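Local coordinates for protein SxtG (Microseira wollei, PDB 6U1R) that probably transfers an amidino group as a member of the amidinotransferase family, acting in the saxitoxin biosynthetic pathway, at residues P271-K276 against L326-V331; H306-Q311 against S358-L363. All blocks are in the same frame, centred on the assembly; numbering follows the deposited sequence.

Contact 1 (P271-K276 against L326-V331)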
ATOM      1  N   PRO A 271       7.789 -24.082   9.999  1.00 13.73           N
ATOM      2  CA  PRO A 271       6.715 -24.887  10.595  1.00 13.78           C
ATOM      3  C   PRO A 271       6.215 -25.916   9.594  1.00 14.87           C
ATOM      4  O   PRO A 271       5.906 -25.588   8.447  1.00 16.30           O
ATOM      5  CB  PRO A 271       5.631 -23.847  10.927  1.00 13.71           C
ATOM      6  CG  PRO A 271       6.353 -22.520  10.914  1.00 14.90           C
ATOM      7  CD  PRO A 271       7.442 -22.656   9.914  1.00 16.84           C
ATOM      8  N   LEU A 272       6.123 -27.172  10.032  1.00 14.16           N
ATOM      9  CA  LEU A 272       5.634 -28.238   9.159  1.00 14.20           C
ATOM     10  C   LEU A 272       4.250 -28.755   9.527  1.00 15.11           C
ATOM     11  O   LEU A 272       3.520 -29.180   8.639  1.00 13.95           O
ATOM     12  CB  LEU A 272       6.603 -29.426   9.157  1.00 13.45           C
ATOM     13  CG  LEU A 272       8.044 -29.120   8.736  1.00 14.28           C
ATOM     14  CD1 LEU A 272       8.862 -30.400   8.697  1.00 17.53           C
ATOM     15  CD2 LEU A 272       8.089 -28.410   7.393  1.00 15.64           C
ATOM     16  N   ALA A 273       3.885 -28.703  10.799  1.00 15.72           N
ATOM     17  CA  ALA A 273       2.634 -29.226  11.326  1.00 15.62           C
ATOM     18  C   ALA A 273       2.501 -28.757  12.765  1.00 16.10           C
ATOM     19  O   ALA A 273       3.484 -28.348  13.374  1.00 15.94           O
ATOM     20  CB  ALA A 273       2.596 -30.763  11.268  1.00 16.76           C
ATOM     21  N   PRO A 274       1.288 -28.806  13.332  1.00 16.98           N
ATOM     22  CA  PRO A 274       1.149 -28.477  14.753  1.00 18.07           C
ATOM     23  C   PRO A 274       2.137 -29.265  15.597  1.00 17.46           C
ATOM     24  O   PRO A 274       2.213 -30.490  15.499  1.00 17.40           O
ATOM     25  CB  PRO A 274      -0.314 -28.839  15.058  1.00 18.26           C
ATOM     26  CG  PRO A 274      -0.999 -28.658  13.740  1.00 18.10           C
ATOM     27  CD  PRO A 274      -0.001 -29.165  12.719  1.00 16.92           C
ATOM     28  N   GLY A 275       2.938 -28.552  16.388  1.00 17.78           N
ATOM     29  CA  GLY A 275       3.949 -29.133  17.249  1.00 18.11           C
ATOM     30  C   GLY A 275       5.260 -29.525  16.581  1.00 18.28           C
ATOM     31  O   GLY A 275       6.101 -30.138  17.250  1.00 18.34           O
ATOM     32  N   LYS A 276       5.457 -29.220  15.290  1.00 16.70           N
ATOM     33  CA  LYS A 276       6.636 -29.662  14.535  1.00 16.54           C
ATOM     34  C   LYS A 276       7.218 -28.501  13.732  1.00 15.06           C
ATOM     35  O   LYS A 276       6.568 -28.001  12.816  1.00 16.40           O
ATOM     36  CB  LYS A 276       6.270 -30.799  13.572  1.00 17.15           C
ATOM     37  CG  LYS A 276       5.540 -31.986  14.210  1.00 20.93           C
ATOM     38  CD  LYS A 276       6.411 -32.700  15.213  1.00 22.09           C
ATOM     39  CE  LYS A 276       5.620 -33.782  15.967  1.00 29.37           C
ATOM     40  NZ  LYS A 276       5.168 -34.839  15.044  1.00 32.17           N
ATOM     41  N   LEU A 326       1.479 -29.972   1.742  1.00 15.69           N
ATOM     42  CA  LEU A 326       0.143 -30.101   1.175  1.00 16.73           C
ATOM     43  C   LEU A 326      -0.918 -30.375   2.228  1.00 17.44           C
ATOM     44  O   LEU A 326      -2.108 -30.123   1.981  1.00 17.96           O
ATOM     45  CB  LEU A 326       0.131 -31.222   0.132  1.00 16.99           C
ATOM     46  CG  LEU A 326       1.238 -31.166  -0.921  1.00 19.04           C
ATOM     47  CD1 LEU A 326       1.056 -32.255  -1.970  1.00 20.56           C
ATOM     48  CD2 LEU A 326       1.323 -29.779  -1.566  1.00 20.20           C
ATOM     49  N   ASP A 327      -0.512 -30.927   3.365  1.00 17.91           N
ATOM     50  CA  ASP A 327      -1.309 -31.047   4.584  1.00 17.95           C
ATOM     51  C   ASP A 327      -0.293 -31.313   5.689  1.00 17.60           C
ATOM     52  O   ASP A 327       0.901 -31.064   5.497  1.00 17.46           O
ATOM     53  CB  ASP A 327      -2.405 -32.121   4.453  1.00 19.32           C
ATOM     54  CG  ASP A 327      -1.873 -33.481   4.054  1.00 22.10           C
ATOM     55  OD1 ASP A 327      -0.721 -33.823   4.400  1.00 20.23           O
ATOM     56  OD2 ASP A 327      -2.635 -34.218   3.381  1.00 22.95           O
ATOM     57  N   GLU A 328      -0.746 -31.828   6.835  1.00 17.85           N
ATOM     58  CA  GLU A 328       0.180 -32.046   7.943  1.00 19.72           C
ATOM     59  C   GLU A 328       1.179 -33.175   7.690  1.00 19.01           C
ATOM     60  O   GLU A 328       2.137 -33.319   8.465  1.00 20.54           O
ATOM     61  CB  GLU A 328      -0.607 -32.336   9.221  1.00 20.75           C
ATOM     62  CG  GLU A 328      -1.479 -31.172   9.635  1.00 20.51           C
ATOM     63  CD  GLU A 328      -2.188 -31.378  10.954  1.00 24.54           C
ATOM     64  OE1 GLU A 328      -1.870 -32.360  11.665  1.00 26.36           O
ATOM     65  OE2 GLU A 328      -3.058 -30.540  11.286  1.00 24.59           O
ATOM     66  N   GLU A 329       0.997 -33.958   6.634  1.00 19.23           N
ATOM     67  CA  GLU A 329       1.812 -35.140   6.375  1.00 19.84           C
ATOM     68  C   GLU A 329       2.586 -35.059   5.067  1.00 20.80           C
ATOM     69  O   GLU A 329       3.785 -35.357   5.042  1.00 19.83           O
ATOM     70  CB  GLU A 329       0.893 -36.379   6.391  1.00 25.68           C
ATOM     71  CG  GLU A 329       1.571 -37.676   6.016  1.00 33.43           C
ATOM     72  CD  GLU A 329       0.614 -38.877   6.042  1.00 44.17           C
ATOM     73  OE1 GLU A 329      -0.618 -38.665   6.009  1.00 46.90           O
ATOM     74  OE2 GLU A 329       1.095 -40.032   6.085  1.00 45.97           O
ATOM     75  N   ARG A 330       1.926 -34.696   3.968  1.00 17.84           N
ATOM     76  CA  ARG A 330       2.543 -34.705   2.650  1.00 18.37           C
ATOM     77  C   ARG A 330       3.373 -33.443   2.446  1.00 17.52           C
ATOM     78  O   ARG A 330       2.873 -32.328   2.643  1.00 16.84           O
ATOM     79  CB  ARG A 330       1.474 -34.794   1.561  1.00 19.08           C
ATOM     80  CG  ARG A 330       0.743 -36.159   1.472  1.00 22.00           C
ATOM     81  CD  ARG A 330      -0.385 -36.103   0.427  1.00 22.39           C
ATOM     82  NE  ARG A 330      -1.446 -35.177   0.822  1.00 22.78           N
ATOM     83  CZ  ARG A 330      -2.327 -34.602  -0.002  1.00 25.48           C
ATOM     84  NH1 ARG A 330      -2.285 -34.822  -1.307  1.00 24.91           N
ATOM     85  NH2 ARG A 330      -3.255 -33.779   0.485  1.00 25.64           N
ATOM     86  N   VAL A 331       4.624 -33.622   2.042  1.00 17.68           N
ATOM     87  CA  VAL A 331       5.588 -32.526   1.918  1.00 15.94           C
ATOM     88  C   VAL A 331       6.374 -32.687   0.621  1.00 17.01           C
ATOM     89  O   VAL A 331       6.928 -33.757   0.353  1.00 16.55           O
ATOM     90  CB  VAL A 331       6.537 -32.471   3.141  1.00 14.87           C
ATOM     91  CG1 VAL A 331       7.194 -33.812   3.419  1.00 18.62           C
ATOM     92  CG2 VAL A 331       7.587 -31.375   2.964  1.00 15.90           C
TER
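E328 reaches across to P274 and A273, and these three residues bury most of the surface in a modest join without a hydrogen bond between the segments. The P274 ring sets its CD corner over the face of the E328 carboxylate, P274 CD 3.6 Å from E328 CD, with the two planes steeply inclined, while E328 OE2 also comes within 3.7 Å of P274 CG. The two side chains cross at about a right angle. E328 CG is placed beside its own backbone N (chi1 -63°), and the extended chain beyond it carries the carboxylate along to the proline.

Closer to the backbone, the methyl of A273 points at the other segment and rests beside the base of the E328 side chain. A273 CB lies 3.8 Å from E328 O and 4.1 Å from E328 CB. Alongside, the carbonyl end of L272 borders E328, whereas its side chain packs on F349.

Each side of the meeting point is stiffened from within. In 271-276 a type II turn from A273 to K276 is closed by K276 N to A273 O at 2.9 Å, and L272 and A273 together face K276 in a classic beta bulge. In 326-331 D327 OD1 accepts from both E329 N and R330 N, the latter nearly straight at 173°, an Asx turn overlapping an Asx motif. R330 NE and NH2 form a salt bridge with D327 OD2 from one face of the carboxylate, and R330 NH1 makes a second one with E103. The two bonds to D327 OD1 close the turn in which E328 lies.

Two strand-connecting turns, one from each of two separate three-stranded sheets, thus meet through side chains, consistent with neighbouring modules of the alpha/beta-propeller fold of amidinotransferases, well away from the predicted catalytic residues.

Contact 2 (H306-Q311 against S358-L363)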
ATOM      1  N   HIS A 306      25.909 -31.434  -0.047  1.00 19.57           N
ATOM      2  CA  HIS A 306      25.565 -31.215  -1.445  1.00 20.90           C
ATOM      3  C   HIS A 306      25.426 -29.723  -1.689  1.00 22.63           C
ATOM      4  O   HIS A 306      24.653 -29.058  -0.992  1.00 21.27           O
ATOM      5  CB  HIS A 306      24.259 -31.924  -1.814  1.00 21.90           C
ATOM      6  CG  HIS A 306      23.744 -31.564  -3.175  1.00 23.52           C
ATOM      7  ND1 HIS A 306      24.436 -31.848  -4.333  1.00 22.50           N
ATOM      8  CD2 HIS A 306      22.613 -30.920  -3.560  1.00 24.24           C
ATOM      9  CE1 HIS A 306      23.742 -31.419  -5.375  1.00 25.37           C
ATOM     10  NE2 HIS A 306      22.637 -30.842  -4.933  1.00 23.50           N
ATOM     11  N   ILE A 307      26.187 -29.195  -2.643  1.00 22.77           N
ATOM     12  CA  ILE A 307      26.102 -27.809  -3.084  1.00 25.66           C
ATOM     13  C   ILE A 307      25.486 -27.815  -4.483  1.00 27.56           C
ATOM     14  O   ILE A 307      26.096 -28.351  -5.420  1.00 27.39           O
ATOM     15  CB  ILE A 307      27.474 -27.119  -3.103  1.00 29.23           C
ATOM     16  CG1 ILE A 307      28.200 -27.286  -1.762  1.00 29.86           C
ATOM     17  CG2 ILE A 307      27.298 -25.633  -3.443  1.00 31.71           C
ATOM     18  CD1 ILE A 307      27.512 -26.614  -0.588  1.00 33.92           C
ATOM     19  N   PRO A 308      24.293 -27.256  -4.683  1.00 27.53           N
ATOM     20  CA  PRO A 308      23.759 -27.174  -6.044  1.00 31.07           C
ATOM     21  C   PRO A 308      24.662 -26.288  -6.891  1.00 35.86           C
ATOM     22  O   PRO A 308      25.258 -25.333  -6.400  1.00 36.19           O
ATOM     23  CB  PRO A 308      22.373 -26.547  -5.852  1.00 28.47           C
ATOM     24  CG  PRO A 308      22.079 -26.663  -4.368  1.00 27.81           C
ATOM     25  CD  PRO A 308      23.408 -26.607  -3.700  1.00 29.47           C
ATOM     26  N   GLN A 309      24.765 -26.604  -8.176  1.00 41.97           N
ATOM     27  CA  GLN A 309      25.564 -25.780  -9.075  1.00 44.56           C
ATOM     28  C   GLN A 309      24.723 -25.265 -10.237  1.00 40.26           C
ATOM     29  O   GLN A 309      23.849 -25.973 -10.747  1.00 41.79           O
ATOM     30  CB  GLN A 309      26.776 -26.557  -9.600  1.00 46.90           C
ATOM     31  CG  GLN A 309      27.888 -25.652 -10.139  1.00 55.55           C
ATOM     32  CD  GLN A 309      28.446 -24.700  -9.083  1.00 58.52           C
ATOM     33  OE1 GLN A 309      27.784 -23.736  -8.683  1.00 51.75           O
ATOM     34  NE2 GLN A 309      29.666 -24.972  -8.625  1.00 53.30           N
ATOM     35  N   ASN A 310      24.988 -24.021 -10.636  1.00 42.65           N
ATOM     36  CA  ASN A 310      24.385 -23.436 -11.825  1.00 42.91           C
ATOM     37  C   ASN A 310      25.332 -22.380 -12.383  1.00 46.23           C
ATOM     38  O   ASN A 310      26.253 -21.915 -11.702  1.00 45.89           O
ATOM     39  CB  ASN A 310      22.991 -22.838 -11.537  1.00 36.95           C
ATOM     40  CG  ASN A 310      23.024 -21.672 -10.546  1.00 39.95           C
ATOM     41  OD1 ASN A 310      23.598 -20.620 -10.821  1.00 39.52           O
ATOM     42  ND2 ASN A 310      22.363 -21.846  -9.406  1.00 38.43           N
ATOM     43  N   GLN A 311      25.094 -22.000 -13.641  1.00 44.77           N
ATOM     44  CA  GLN A 311      26.027 -21.116 -14.334  1.00 47.10           C
ATOM     45  C   GLN A 311      26.061 -19.699 -13.753  1.00 48.47           C
ATOM     46  O   GLN A 311      26.946 -18.925 -14.134  1.00 51.04           O
ATOM     47  CB  GLN A 311      25.699 -21.093 -15.841  1.00 44.37           C
ATOM     48  CG  GLN A 311      24.425 -20.341 -16.248  1.00 45.76           C
ATOM     49  CD  GLN A 311      23.797 -20.874 -17.544  1.00 41.44           C
ATOM     50  OE1 GLN A 311      23.132 -21.918 -17.551  1.00 39.04           O
ATOM     51  NE2 GLN A 311      23.992 -20.147 -18.638  1.00 38.53           N
ATOM     52  N   SER A 358      16.794 -26.321 -10.972  1.00 18.13           N
ATOM     53  CA  SER A 358      16.813 -25.312 -12.030  1.00 18.61           C
ATOM     54  C   SER A 358      16.074 -24.049 -11.634  1.00 19.00           C
ATOM     55  O   SER A 358      16.234 -23.023 -12.301  1.00 19.54           O
ATOM     56  CB  SER A 358      16.189 -25.845 -13.322  1.00 22.54           C
ATOM     57  OG  SER A 358      17.000 -26.875 -13.875  1.00 29.75           O
ATOM     58  N   TYR A 359      15.249 -24.113 -10.595  1.00 16.44           N
ATOM     59  CA  TYR A 359      14.570 -22.936 -10.080  1.00 16.39           C
ATOM     60  C   TYR A 359      15.456 -22.108  -9.163  1.00 16.49           C
ATOM     61  O   TYR A 359      15.227 -20.903  -9.024  1.00 15.59           O
ATOM     62  CB  TYR A 359      13.305 -23.371  -9.338  1.00 16.13           C
ATOM     63  CG  TYR A 359      12.140 -22.406  -9.468  1.00 15.16           C
ATOM     64  CD1 TYR A 359      11.284 -22.463 -10.569  1.00 13.76           C
ATOM     65  CD2 TYR A 359      11.863 -21.472  -8.472  1.00 15.94           C
ATOM     66  CE1 TYR A 359      10.202 -21.599 -10.694  1.00 15.82           C
ATOM     67  CE2 TYR A 359      10.782 -20.599  -8.592  1.00 14.97           C
ATOM     68  CZ  TYR A 359       9.962 -20.662  -9.700  1.00 15.78           C
ATOM     69  OH  TYR A 359       8.885 -19.815  -9.818  1.00 16.60           O
ATOM     70  N   TYR A 360      16.477 -22.718  -8.555  1.00 15.16           N
ATOM     71  CA  TYR A 360      17.267 -22.015  -7.548  1.00 16.98           C
ATOM     72  C   TYR A 360      17.899 -20.716  -8.050  1.00 16.54           C
ATOM     73  O   TYR A 360      18.008 -19.772  -7.247  1.00 15.92           O
ATOM     74  CB  TYR A 360      18.366 -22.937  -7.009  1.00 17.04           C
ATOM     75  CG  TYR A 360      17.909 -24.151  -6.211  1.00 15.61           C
ATOM     76  CD1 TYR A 360      16.572 -24.387  -5.915  1.00 15.23           C
ATOM     77  CD2 TYR A 360      18.844 -25.062  -5.751  1.00 17.26           C
ATOM     78  CE1 TYR A 360      16.191 -25.508  -5.187  1.00 15.95           C
ATOM     79  CE2 TYR A 360      18.477 -26.167  -5.029  1.00 15.02           C
ATOM     80  CZ  TYR A 360      17.153 -26.384  -4.744  1.00 15.51           C
ATOM     81  OH  TYR A 360      16.773 -27.482  -4.024  1.00 16.34           O
ATOM     82  N   PRO A 361      18.367 -20.607  -9.301  1.00 18.62           N
ATOM     83  CA  PRO A 361      18.950 -19.323  -9.746  1.00 20.26           C
ATOM     84  C   PRO A 361      17.942 -18.196  -9.772  1.00 18.64           C
ATOM     85  O   PRO A 361      18.340 -17.024  -9.842  1.00 18.90           O
ATOM     86  CB  PRO A 361      19.473 -19.624 -11.159  1.00 22.07           C
ATOM     87  CG  PRO A 361      19.453 -21.094 -11.315  1.00 22.18           C
ATOM     88  CD  PRO A 361      18.461 -21.643 -10.342  1.00 18.77           C
ATOM     89  N   PHE A 362      16.649 -18.508  -9.737  1.00 16.30           N
ATOM     90  CA  PHE A 362      15.600 -17.503  -9.626  1.00 16.33           C
ATOM     91  C   PHE A 362      15.269 -17.178  -8.176  1.00 16.62           C
ATOM     92  O   PHE A 362      14.264 -16.508  -7.917  1.00 15.77           O
ATOM     93  CB  PHE A 362      14.358 -17.973 -10.384  1.00 16.54           C
ATOM     94  CG  PHE A 362      14.624 -18.217 -11.836  1.00 15.29           C
ATOM     95  CD1 PHE A 362      15.132 -19.440 -12.252  1.00 15.73           C
ATOM     96  CD2 PHE A 362      14.416 -17.211 -12.779  1.00 15.57           C
ATOM     97  CE1 PHE A 362      15.418 -19.674 -13.597  1.00 17.41           C
ATOM     98  CE2 PHE A 362      14.693 -17.434 -14.124  1.00 15.58           C
ATOM     99  CZ  PHE A 362      15.205 -18.654 -14.536  1.00 15.34           C
ATOM    100  N   LEU A 363      16.096 -17.662  -7.240  1.00 16.38           N
ATOM    101  CA  LEU A 363      16.125 -17.284  -5.833  1.00 15.36           C
ATOM    102  C   LEU A 363      14.991 -17.897  -5.018  1.00 18.24           C
ATOM    103  O   LEU A 363      14.557 -17.313  -4.013  1.00 19.63           O
ATOM    104  CB  LEU A 363      16.098 -15.758  -5.686  1.00 16.21           C
ATOM    105  CG  LEU A 363      17.198 -15.017  -6.466  1.00 17.42           C
ATOM    106  CD1 LEU A 363      17.253 -13.548  -6.060  1.00 17.97           C
ATOM    107  CD2 LEU A 363      18.552 -15.679  -6.285  1.00 21.43           C
TER
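An irregular, extended segment, 306-311, runs past the short 3-10 turn at 360-361, the backbones coming nearest at N310 and P361, 7.1 Å between CA atoms. That turn is tightened by F362 N to Y359 O and L363 N to Y360 O.

Two pairs of side chains bridge the gap. P308 sits at the edge of the Y360 ring, with its CG 3.7 Å from Y360 CE2 and its CB in the ring plane, 3.8 Å from Y360 CD2; the side chains cross at about a right angle. P361 meets N310 differently: its CG lies over the face of the amide, 3.6 Å from N310 ND2 and 3.7 Å from N310 CG. N310 CG is tucked between its backbone N and carbonyl carbon (chi1 63°), which turns the amide toward the proline. The other end of that amide is held locally, N310 OD1 accepting from the backbone N of both L312 and R313.

Outside the two segments, M85 of helix 83-102 packs on P361. The contact is a buried proline-rich join of two loops, with Y360 about 8 Å from C368, the predicted amidino-cysteine nucleophile, side chain to side chain.

From the N terminus the chain first passes 271-276, then 306-311, then returns at 326-331 to close contact 1 across 49 intervening residues, and finally at 358-363 closes contact 2 across 46. The segments alternate, so the two closures cross: each loop contains one segment of the other contact. Contact 1 brings together the turns of two sheets, one including strands 269-273 and 276-279, the other 324-325 and 330-334. Contact 2 joins the loops following strands 297-300 and 350-354, one from each of the same sheets. Their centres lie 26 Å apart, nearest atoms about 12 Å, without touching, so the two sheets are linked at separate places.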